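Local coordinates for protein aminoglycoside acetyltransferase meta-AAC0020 (Uncultured bacterium, PDB 5F47) that probably transfers an acetyl group from acetyl-coenzyme A to an amino group of aminoglycoside antibiotics, as a GNAT-fold acetyltransferase, at residues E32-M37 with D91-T96; N56-V61 with Q113-K118; A87-L92 with V123-D128. One frame throughout, in Å; residues are numbered along the deposited sequence. Where two conformers were deposited one is given.

Interaction 1 of 3, residues E32-M37 with D91-T96; sequences EAVFEM and DLAVDT
V34 and F35, where helix 21-34 runs out into a Schellman motif, lie against the C-terminal end of strand 86-94, the CA atoms of V34 and D95 coming within 6.8 Å of each other. In this GNAT fold the contact seats the end of an N-terminal helix on the central sheet. The helix is closed by backbone bonds from M37 N to E32 O and from E36 N to A33 O, with E36 at positive phi. V34 reaches the strand with both methyls: CG2 lies 3.7 Å from V94 O, while CG1 touches the CB of A93 more loosely. With CG anti to its carbonyl carbon (chi1 -58°), F35 swings its ring over to the strand although its CB does not head there. CZ of that ring packs 3.8 Å from A93 CB. D91 meets it obliquely, its carboxylate plane 42° from the ring plane and its OD1 3.5 Å from F35 CE2. The other carboxylate oxygen, D91 OD2, accepts hydrogen bonds from Y80 and Y81 of the second subunit, and Y81 also packs on F35, which places this corner at the dimer interface. At the ring edge, L92 O lies in the ring plane, 3.6 Å from F35 CZ.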
loop_
_atom_site.group_PDB
_atom_site.type_symbol
_atom_site.label_atom_id
_atom_site.label_comp_id
_atom_site.label_asym_id
_atom_site.label_seq_id
_atom_site.Cartn_x
_atom_site.Cartn_y
_atom_site.Cartn_z
ATOM N N GLU B 32 -13.321 11.081 8.775
ATOM C CA GLU B 32 -14.524 10.463 9.332
ATOM C C GLU B 32 -15.791 11.126 8.789
ATOM O O GLU B 32 -16.778 10.447 8.475
ATOM C CB GLU B 32 -14.511 10.547 10.858
ATOM C CG GLU B 32 -15.787 9.988 11.504
ATOM C CD GLU B 32 -15.880 10.253 13.003
ATOM O OE1 GLU B 32 -15.188 11.153 13.530
ATOM O OE2 GLU B 32 -16.668 9.556 13.664
ATOM N N ALA B 33 -15.753 12.448 8.656
ATOM C CA ALA B 33 -16.893 13.213 8.164
ATOM C C ALA B 33 -17.082 13.025 6.659
ATOM O O ALA B 33 -18.167 12.656 6.208
ATOM C CB ALA B 33 -16.723 14.679 8.508
ATOM N N VAL B 34 -16.026 13.257 5.881
ATOM C CA VAL B 34 -16.161 13.242 4.423
ATOM C C VAL B 34 -16.442 11.840 3.887
ATOM O O VAL B 34 -17.249 11.692 2.959
ATOM C CB VAL B 34 -14.897 13.817 3.739
ATOM C CG1 VAL B 34 -14.988 13.695 2.209
ATOM C CG2 VAL B 34 -14.722 15.257 4.128
ATOM N N PHE B 35 -15.808 10.827 4.484
ATOM C CA PHE B 35 -16.003 9.438 4.063
ATOM C C PHE B 35 -17.228 8.830 4.755
ATOM O O PHE B 35 -17.571 7.664 4.527
ATOM C CB PHE B 35 -14.768 8.590 4.364
ATOM C CG PHE B 35 -13.500 9.084 3.713
ATOM C CD1 PHE B 35 -13.520 9.738 2.490
ATOM C CD2 PHE B 35 -12.277 8.873 4.330
ATOM C CE1 PHE B 35 -12.334 10.182 1.896
ATOM C CE2 PHE B 35 -11.090 9.323 3.749
ATOM C CZ PHE B 35 -11.118 9.965 2.529
ATOM N N GLU B 36 -17.867 9.627 5.608
ATOM C CA GLU B 36 -19.082 9.219 6.324
ATOM C C GLU B 36 -18.928 7.861 7.025
ATOM O O GLU B 36 -19.758 6.954 6.858
ATOM C CB GLU B 36 -20.273 9.193 5.366
ATOM C CG GLU B 36 -20.626 10.573 4.801
ATOM C CD GLU B 36 -21.877 10.559 3.943
ATOM O OE1 GLU B 36 -21.888 9.871 2.900
ATOM O OE2 GLU B 36 -22.856 11.231 4.329
ATOM N N MET B 37 -17.859 7.742 7.807
ATOM C CA MET B 37 -17.495 6.491 8.463
ATOM C C MET B 37 -18.434 6.166 9.618
ATOM O O MET B 37 -18.683 7.008 10.468
ATOM C CB MET B 37 -16.055 6.568 8.960
ATOM C CG MET B 37 -15.054 6.771 7.830
ATOM S SD MET B 37 -13.343 6.915 8.391
ATOM C CE MET B 37 -13.105 5.313 9.149
ATOM N N ASP B 91 -5.213 7.906 1.718
ATOM C CA ASP B 91 -6.453 8.699 1.789
ATOM C C ASP B 91 -6.203 10.126 1.360
ATOM O O ASP B 91 -5.145 10.667 1.615
ATOM C CB ASP B 91 -7.013 8.745 3.215
ATOM C CG ASP B 91 -7.875 7.562 3.569
ATOM O OD1 ASP B 91 -8.649 7.057 2.715
ATOM O OD2 ASP B 91 -7.806 7.155 4.755
ATOM N N LEU B 92 -7.206 10.726 0.731
ATOM C CA LEU B 92 -7.190 12.147 0.416
ATOM C C LEU B 92 -8.619 12.660 0.568
ATOM O O LEU B 92 -9.563 12.059 0.048
ATOM C CB LEU B 92 -6.652 12.395 -1.005
ATOM C CG LEU B 92 -6.611 13.830 -1.535
ATOM C CD1 LEU B 92 -5.497 13.973 -2.551
ATOM C CD2 LEU B 92 -7.937 14.228 -2.167
ATOM N N ALA B 93 -8.785 13.759 1.291
ATOM C CA ALA B 93 -10.101 14.341 1.434
ATOM C C ALA B 93 -10.019 15.839 1.569
ATOM O O ALA B 93 -9.039 16.374 2.086
ATOM C CB ALA B 93 -10.841 13.743 2.643
ATOM N N VAL B 94 -11.074 16.498 1.110
ATOM C CA VAL B 94 -11.238 17.934 1.269
ATOM C C VAL B 94 -12.618 18.199 1.855
ATOM O O VAL B 94 -13.602 17.570 1.455
ATOM C CB VAL B 94 -11.050 18.669 -0.070
ATOM C CG1 VAL B 94 -11.374 20.166 0.064
ATOM C CG2 VAL B 94 -9.627 18.478 -0.559
ATOM N N ASP B 95 -12.657 19.083 2.846
ATOM C CA ASP B 95 -13.890 19.575 3.462
ATOM C C ASP B 95 -14.952 19.833 2.398
ATOM O O ASP B 95 -14.678 20.489 1.393
ATOM C CB ASP B 95 -13.580 20.861 4.240
ATOM C CG ASP B 95 -14.724 21.325 5.123
ATOM O OD1 ASP B 95 -15.896 21.302 4.686
ATOM O OD2 ASP B 95 -14.432 21.753 6.258
ATOM N N THR B 96 -16.158 19.321 2.608
ATOM C CA THR B 96 -17.225 19.482 1.625
ATOM C C THR B 96 -17.525 20.958 1.336
ATOM O O THR B 96 -17.972 21.299 0.243
ATOM C CB THR B 96 -18.508 18.780 2.088
ATOM O OG1 THR B 96 -18.871 19.269 3.381
ATOM C CG2 THR B 96 -18.292 17.279 2.171
#

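Interaction 2 of 3, residues N56-V61 with Q113-K118; sequences NFYVFV and QFYTEK
An aromatic cluster of Y58, F60 and F114 packs helix 103-117 against strand 57-64, on one face of the central sheet of the GNAT fold. Strand 57-61 and helix 113-117 run roughly antiparallel, at 143°, with their axes 11.8 Å apart, a gap bridged by the rings. F114 is the shared member of both ring pairs. Its CG stands anti to the backbone N (chi1 176°), which sends the ring out from the helix toward the strand. There its edge meets the face of Y58 in a T-shaped stack, planes at 65°, with CE2 over the middle of the tyrosine ring and CZ 3.6 Å from Y58 CE1. F60 in turn points its own edge at the face of F114 in an offset edge-to-face pair, F60 CZ lying 3.6 Å from F114 CD2. Y115, with F114 CD2 over the centre of its ring, brings its OH to 3.3 Å from Y58 CD2; that hydroxyl is hydrogen-bonded to S74 of the adjacent strand 67-77. K118 CD lies over a face of F114 near the rim, and bends at chi3 and chi4 turn NZ to 3.7 Å from Y58 OH. A water joins them, 3.3 Å from Y58 OH but only weakly bound by the amine. R15 of strand 11-15 touches the side chains of Y58, F60 and F114. Direct contact is therefore mainly aromatic, held by dispersion and the weak attraction of ring C-H edges to pi faces, accompanied by a buried Y115 hydroxyl bonded to S74 and, at the rim, the water-bridged Y58 and K118.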
loop_
_atom_site.group_PDB
_atom_site.type_symbol
_atom_site.label_atom_id
_atom_site.label_comp_id
_atom_site.label_asym_id
_atom_site.label_seq_id
_atom_site.Cartn_x
_atom_site.Cartn_y
_atom_site.Cartn_z
ATOM N N ASN B 56 8.447 6.458 7.621
ATOM C CA ASN B 56 7.894 5.949 6.359
ATOM C C ASN B 56 6.432 6.331 6.175
ATOM O O ASN B 56 5.705 5.716 5.390
ATOM C CB ASN B 56 8.040 4.439 6.306
ATOM C CG ASN B 56 7.449 3.762 7.522
ATOM O OD1 ASN B 56 6.568 4.319 8.205
ATOM N ND2 ASN B 56 7.904 2.543 7.785
ATOM N N PHE B 57 6.015 7.369 6.892
ATOM C CA PHE B 57 4.639 7.840 6.864
ATOM C C PHE B 57 4.653 9.352 6.836
ATOM O O PHE B 57 5.283 9.983 7.681
ATOM C CB PHE B 57 3.877 7.323 8.097
ATOM C CG PHE B 57 2.447 7.740 8.147
ATOM C CD1 PHE B 57 1.531 7.185 7.265
ATOM C CD2 PHE B 57 2.006 8.672 9.089
ATOM C CE1 PHE B 57 0.185 7.548 7.317
ATOM C CE2 PHE B 57 0.672 9.037 9.149
ATOM C CZ PHE B 57 -0.243 8.474 8.261
ATOM N N TYR B 58 3.978 9.933 5.852
ATOM C CA TYR B 58 3.944 11.389 5.702
ATOM C C TYR B 58 2.531 11.880 5.429
ATOM O O TYR B 58 1.833 11.357 4.563
ATOM C CB TYR B 58 4.868 11.849 4.575
ATOM C CG TYR B 58 6.330 11.698 4.866
ATOM C CD1 TYR B 58 6.997 12.637 5.642
ATOM C CD2 TYR B 58 7.054 10.642 4.346
ATOM C CE1 TYR B 58 8.352 12.521 5.903
ATOM C CE2 TYR B 58 8.409 10.520 4.597
ATOM C CZ TYR B 58 9.046 11.458 5.380
ATOM O OH TYR B 58 10.394 11.346 5.627
ATOM N N VAL B 59 2.160 12.942 6.140
ATOM C CA VAL B 59 0.833 13.530 6.075
ATOM C C VAL B 59 0.945 14.950 5.538
ATOM O O VAL B 59 1.779 15.733 6.003
ATOM C CB VAL B 59 0.164 13.573 7.460
ATOM C CG1 VAL B 59 -1.249 14.112 7.358
ATOM C CG2 VAL B 59 0.149 12.186 8.099
ATOM N N PHE B 60 0.127 15.283 4.544
ATOM C CA PHE B 60 0.094 16.651 4.038
ATOM C C PHE B 60 -1.277 17.232 4.315
ATOM O O PHE B 60 -2.283 16.562 4.091
ATOM C CB PHE B 60 0.397 16.691 2.542
ATOM C CG PHE B 60 1.797 16.267 2.196
ATOM C CD1 PHE B 60 2.130 14.922 2.157
ATOM C CD2 PHE B 60 2.776 17.206 1.933
ATOM C CE1 PHE B 60 3.418 14.523 1.850
ATOM C CE2 PHE B 60 4.067 16.807 1.618
ATOM C CZ PHE B 60 4.379 15.455 1.598
ATOM N N VAL B 61 -1.324 18.466 4.795
ATOM C CA VAL B 61 -2.605 19.099 5.087
ATOM C C VAL B 61 -2.782 20.447 4.412
ATOM O O VAL B 61 -1.821 21.127 4.041
ATOM C CB VAL B 61 -2.816 19.277 6.608
ATOM C CG1 VAL B 61 -2.772 17.917 7.306
ATOM C CG2 VAL B 61 -1.796 20.231 7.223
ATOM N N GLN B 113 5.881 16.672 -5.409
ATOM C CA GLN B 113 7.100 17.455 -5.339
ATOM C C GLN B 113 8.018 16.954 -4.216
ATOM O O GLN B 113 9.231 16.835 -4.392
ATOM C CB GLN B 113 6.764 18.928 -5.119
ATOM C CG GLN B 113 7.980 19.840 -4.968
ATOM C CD GLN B 113 8.829 19.926 -6.225
ATOM O OE1 GLN B 113 8.327 19.797 -7.345
ATOM N NE2 GLN B 113 10.127 20.144 -6.044
ATOM N N PHE B 114 7.431 16.684 -3.054
ATOM C CA PHE B 114 8.192 16.161 -1.918
ATOM C C PHE B 114 8.906 14.839 -2.244
ATOM O O PHE B 114 10.105 14.693 -1.986
ATOM C CB PHE B 114 7.251 15.975 -0.728
ATOM C CG PHE B 114 7.896 15.357 0.483
ATOM C CD1 PHE B 114 8.776 16.094 1.265
ATOM C CD2 PHE B 114 7.576 14.055 0.865
ATOM C CE1 PHE B 114 9.355 15.529 2.397
ATOM C CE2 PHE B 114 8.145 13.494 1.997
ATOM C CZ PHE B 114 9.025 14.222 2.752
ATOM N N TYR B 115 8.183 13.907 -2.847
ATOM C CA TYR B 115 8.755 12.598 -3.107
ATOM C C TYR B 115 9.710 12.662 -4.297
ATOM O O TYR B 115 10.653 11.870 -4.388
ATOM C CB TYR B 115 7.648 11.574 -3.311
ATOM C CG TYR B 115 7.013 11.159 -1.998
ATOM C CD1 TYR B 115 7.776 10.568 -1.009
ATOM C CD2 TYR B 115 5.664 11.351 -1.775
ATOM C CE1 TYR B 115 7.205 10.163 0.200
ATOM C CE2 TYR B 115 5.069 10.945 -0.566
ATOM C CZ TYR B 115 5.851 10.355 0.399
ATOM O OH TYR B 115 5.290 9.957 1.595
ATOM N N THR B 116 9.493 13.627 -5.193
ATOM C CA THR B 116 10.454 13.850 -6.283
ATOM C C THR B 116 11.810 14.298 -5.741
ATOM O O THR B 116 12.870 13.806 -6.170
ATOM C CB THR B 116 9.942 14.910 -7.298
ATOM O OG1 THR B 116 8.733 14.441 -7.905
ATOM C CG2 THR B 116 10.975 15.184 -8.387
ATOM N N GLU B 117 11.775 15.237 -4.808
ATOM C CA GLU B 117 12.993 15.747 -4.190
ATOM C C GLU B 117 13.748 14.634 -3.464
ATOM O O GLU B 117 14.981 14.633 -3.427
ATOM C CB GLU B 117 12.662 16.886 -3.226
ATOM C CG GLU B 117 12.176 18.160 -3.909
ATOM C CD GLU B 117 11.473 19.127 -2.958
ATOM O OE1 GLU B 117 11.100 18.719 -1.831
ATOM O OE2 GLU B 117 11.289 20.302 -3.346
ATOM N N LYS B 118 12.998 13.692 -2.904
ATOM C CA LYS B 118 13.560 12.534 -2.214
ATOM C C LYS B 118 14.000 11.424 -3.158
ATOM O O LYS B 118 14.509 10.400 -2.715
ATOM C CB LYS B 118 12.547 11.976 -1.208
ATOM C CG LYS B 118 12.301 12.902 -0.028
ATOM C CD LYS B 118 11.200 12.366 0.871
ATOM C CE LYS B 118 11.644 11.142 1.649
ATOM N NZ LYS B 118 12.609 11.507 2.723
HETATM O O HOH W 1 12.096 14.071 5.039
#

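Interaction 3 of 3, residues A87-L92 with V123-D128; sequences AYIYDL and VFVQAD
Backbone hydrogen bonds join A87-L92 to V123-D128 at one end: F124 N donates to A87 O and I89 N to F124 O, both at 2.8 Å. V123 CA adds a CA-H...O contact to A87 O. Farther on the strands diverge, their axes at 28°, and two waters take over. One accepts from Q126 N and lies 2.7 Å from I89 O; the second lies between Y90 O and Q126 O. Such splaying of these two parallel strands is a hallmark of the GNAT fold, in which the cleft holds the pantetheine arm of acetyl-coenzyme A; here helix 103-117 connects them in a beta-alpha-beta crossover. Among the side chains, polar contact is made by Y88, whose OH donates to a lone pair of Q126 OE1 within the plane of that carbonyl, at 2.7 Å. The aromatic contact pairs Y88 with F124, their planes only 12° from parallel but offset so far that the rings hardly overlap, with F124 CE2 3.3 Å from Y88 CD1. F124 takes the crowded position between N and carbonyl carbon (chi1 65°), folding its ring back toward Y88. Aliphatic packing occupies the other face, where I89 CD1 meets V123 CG1 at 3.6 Å and I89 CG2 meets V125 CG2 at 3.8 Å.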
loop_
_atom_site.group_PDB
_atom_site.type_symbol
_atom_site.label_atom_id
_atom_site.label_comp_id
_atom_site.label_asym_id
_atom_site.label_seq_id
_atom_site.Cartn_x
_atom_site.Cartn_y
_atom_site.Cartn_z
ATOM N N ALA B 87 5.855 5.786 -3.197
ATOM C CA ALA B 87 4.944 6.329 -2.204
ATOM C C ALA B 87 3.503 5.980 -2.556
ATOM O O ALA B 87 3.062 6.143 -3.703
ATOM C CB ALA B 87 5.116 7.828 -2.095
ATOM N N TYR B 88 2.772 5.533 -1.548
ATOM C CA TYR B 88 1.383 5.109 -1.660
ATOM C C TYR B 88 0.507 6.132 -0.971
ATOM O O TYR B 88 0.528 6.217 0.250
ATOM C CB TYR B 88 1.230 3.741 -0.972
ATOM C CG TYR B 88 -0.112 3.086 -1.030
ATOM C CD1 TYR B 88 -1.091 3.485 -1.924
ATOM C CD2 TYR B 88 -0.395 2.031 -0.174
ATOM C CE1 TYR B 88 -2.321 2.850 -1.960
ATOM C CE2 TYR B 88 -1.614 1.386 -0.214
ATOM C CZ TYR B 88 -2.568 1.794 -1.109
ATOM O OH TYR B 88 -3.771 1.144 -1.139
ATOM N N ILE B 89 -0.246 6.915 -1.732
ATOM C CA ILE B 89 -1.246 7.798 -1.123
ATOM C C ILE B 89 -2.432 6.942 -0.713
ATOM O O ILE B 89 -3.047 6.287 -1.559
ATOM C CB ILE B 89 -1.700 8.898 -2.092
ATOM C CG1 ILE B 89 -0.523 9.818 -2.438
ATOM C CG2 ILE B 89 -2.846 9.718 -1.467
ATOM C CD1 ILE B 89 -0.859 10.823 -3.573
ATOM N N TYR B 90 -2.745 6.929 0.583
ATOM C CA TYR B 90 -3.780 6.046 1.062
ATOM C C TYR B 90 -5.155 6.717 1.118
ATOM O O TYR B 90 -6.153 6.133 0.679
ATOM C CB TYR B 90 -3.398 5.483 2.449
ATOM C CG TYR B 90 -4.340 4.389 2.861
ATOM C CD1 TYR B 90 -4.177 3.087 2.383
ATOM C CD2 TYR B 90 -5.443 4.671 3.663
ATOM C CE1 TYR B 90 -5.091 2.079 2.740
ATOM C CE2 TYR B 90 -6.355 3.676 4.017
ATOM C CZ TYR B 90 -6.173 2.391 3.557
ATOM O OH TYR B 90 -7.108 1.443 3.928
ATOM N N ASP B 91 -5.213 7.906 1.718
ATOM C CA ASP B 91 -6.453 8.699 1.789
ATOM C C ASP B 91 -6.203 10.126 1.360
ATOM O O ASP B 91 -5.145 10.667 1.615
ATOM C CB ASP B 91 -7.013 8.745 3.215
ATOM C CG ASP B 91 -7.875 7.562 3.569
ATOM O OD1 ASP B 91 -8.649 7.057 2.715
ATOM O OD2 ASP B 91 -7.806 7.155 4.755
ATOM N N LEU B 92 -7.206 10.726 0.731
ATOM C CA LEU B 92 -7.190 12.147 0.416
ATOM C C LEU B 92 -8.619 12.660 0.568
ATOM O O LEU B 92 -9.563 12.059 0.048
ATOM C CB LEU B 92 -6.652 12.395 -1.005
ATOM C CG LEU B 92 -6.611 13.830 -1.535
ATOM C CD1 LEU B 92 -5.497 13.973 -2.551
ATOM C CD2 LEU B 92 -7.937 14.228 -2.167
ATOM N N VAL B 123 4.687 7.785 -7.343
ATOM C CA VAL B 123 3.647 7.922 -6.333
ATOM C C VAL B 123 2.417 7.262 -6.915
ATOM O O VAL B 123 2.129 7.459 -8.082
ATOM C CB VAL B 123 3.366 9.400 -6.015
ATOM C CG1 VAL B 123 2.223 9.555 -5.047
ATOM C CG2 VAL B 123 4.619 10.100 -5.467
ATOM N N PHE B 124 1.687 6.464 -6.139
ATOM C CA PHE B 124 0.422 5.931 -6.648
ATOM C C PHE B 124 -0.724 6.074 -5.654
ATOM O O PHE B 124 -0.517 6.294 -4.456
ATOM C CB PHE B 124 0.575 4.459 -7.106
ATOM C CG PHE B 124 0.907 3.474 -5.998
ATOM C CD1 PHE B 124 2.207 3.309 -5.555
ATOM C CD2 PHE B 124 -0.086 2.703 -5.435
ATOM C CE1 PHE B 124 2.512 2.380 -4.547
ATOM C CE2 PHE B 124 0.215 1.765 -4.452
ATOM C CZ PHE B 124 1.503 1.611 -4.010
ATOM N N VAL B 125 -1.936 5.957 -6.177
ATOM C CA VAL B 125 -3.154 6.202 -5.399
ATOM C C VAL B 125 -4.297 5.449 -6.060
ATOM O O VAL B 125 -4.274 5.177 -7.269
ATOM C CB VAL B 125 -3.456 7.723 -5.308
ATOM C CG1 VAL B 125 -3.781 8.296 -6.691
ATOM C CG2 VAL B 125 -4.616 8.008 -4.342
ATOM N N GLN B 126 -5.308 5.094 -5.276
ATOM C CA GLN B 126 -6.451 4.383 -5.825
ATOM C C GLN B 126 -7.761 5.081 -5.493
ATOM O O GLN B 126 -7.862 5.836 -4.522
ATOM C CB GLN B 126 -6.449 2.949 -5.314
ATOM C CG GLN B 126 -5.293 2.133 -5.869
ATOM C CD GLN B 126 -4.505 1.444 -4.801
ATOM O OE1 GLN B 126 -4.889 1.461 -3.631
ATOM N NE2 GLN B 126 -3.389 0.837 -5.183
ATOM N N ALA B 127 -8.751 4.870 -6.342
ATOM C CA ALA B 127 -10.093 5.338 -6.080
ATOM C C ALA B 127 -11.029 4.191 -6.393
ATOM O O ALA B 127 -10.800 3.423 -7.324
ATOM C CB ALA B 127 -10.446 6.576 -6.917
ATOM N N ASP B 128 -12.071 4.049 -5.590
ATOM C CA ASP B 128 -13.094 3.068 -5.913
ATOM C C ASP B 128 -13.784 3.462 -7.212
ATOM O O ASP B 128 -14.036 4.645 -7.464
ATOM C CB ASP B 128 -14.109 2.957 -4.776
ATOM C CG ASP B 128 -13.479 2.482 -3.473
ATOM O OD1 ASP B 128 -12.419 1.831 -3.509
ATOM O OD2 ASP B 128 -14.058 2.760 -2.405
HETATM O O HOH W 2 -5.196 4.931 -2.404
HETATM O O HOH W 3 -7.398 6.073 -1.826
#

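Strand 86-94 serves both interaction 1 and interaction 3. Their segments overlap at D91 and L92, which work in interaction 1, where helix 21-34 ends against the strand; A87-I89 carry most of the pairing with strand 122-128 in interaction 3. Interaction 2 approaches the same sheet through helix 103-117, the connection between the two strands of interaction 3, and touches that contact where Y115 CE2 packs 3.5 Å from A87 CB. Interaction 3 is buried and combines backbone bonds, waters and side chains; the other two are partly buried, with apolar groups set against a methyl, a carboxylate and backbone carbonyls in interaction 1 and aromatic packing in interaction 2. All three also meet the second subunit, whose strand extends the sheet beyond 123-128.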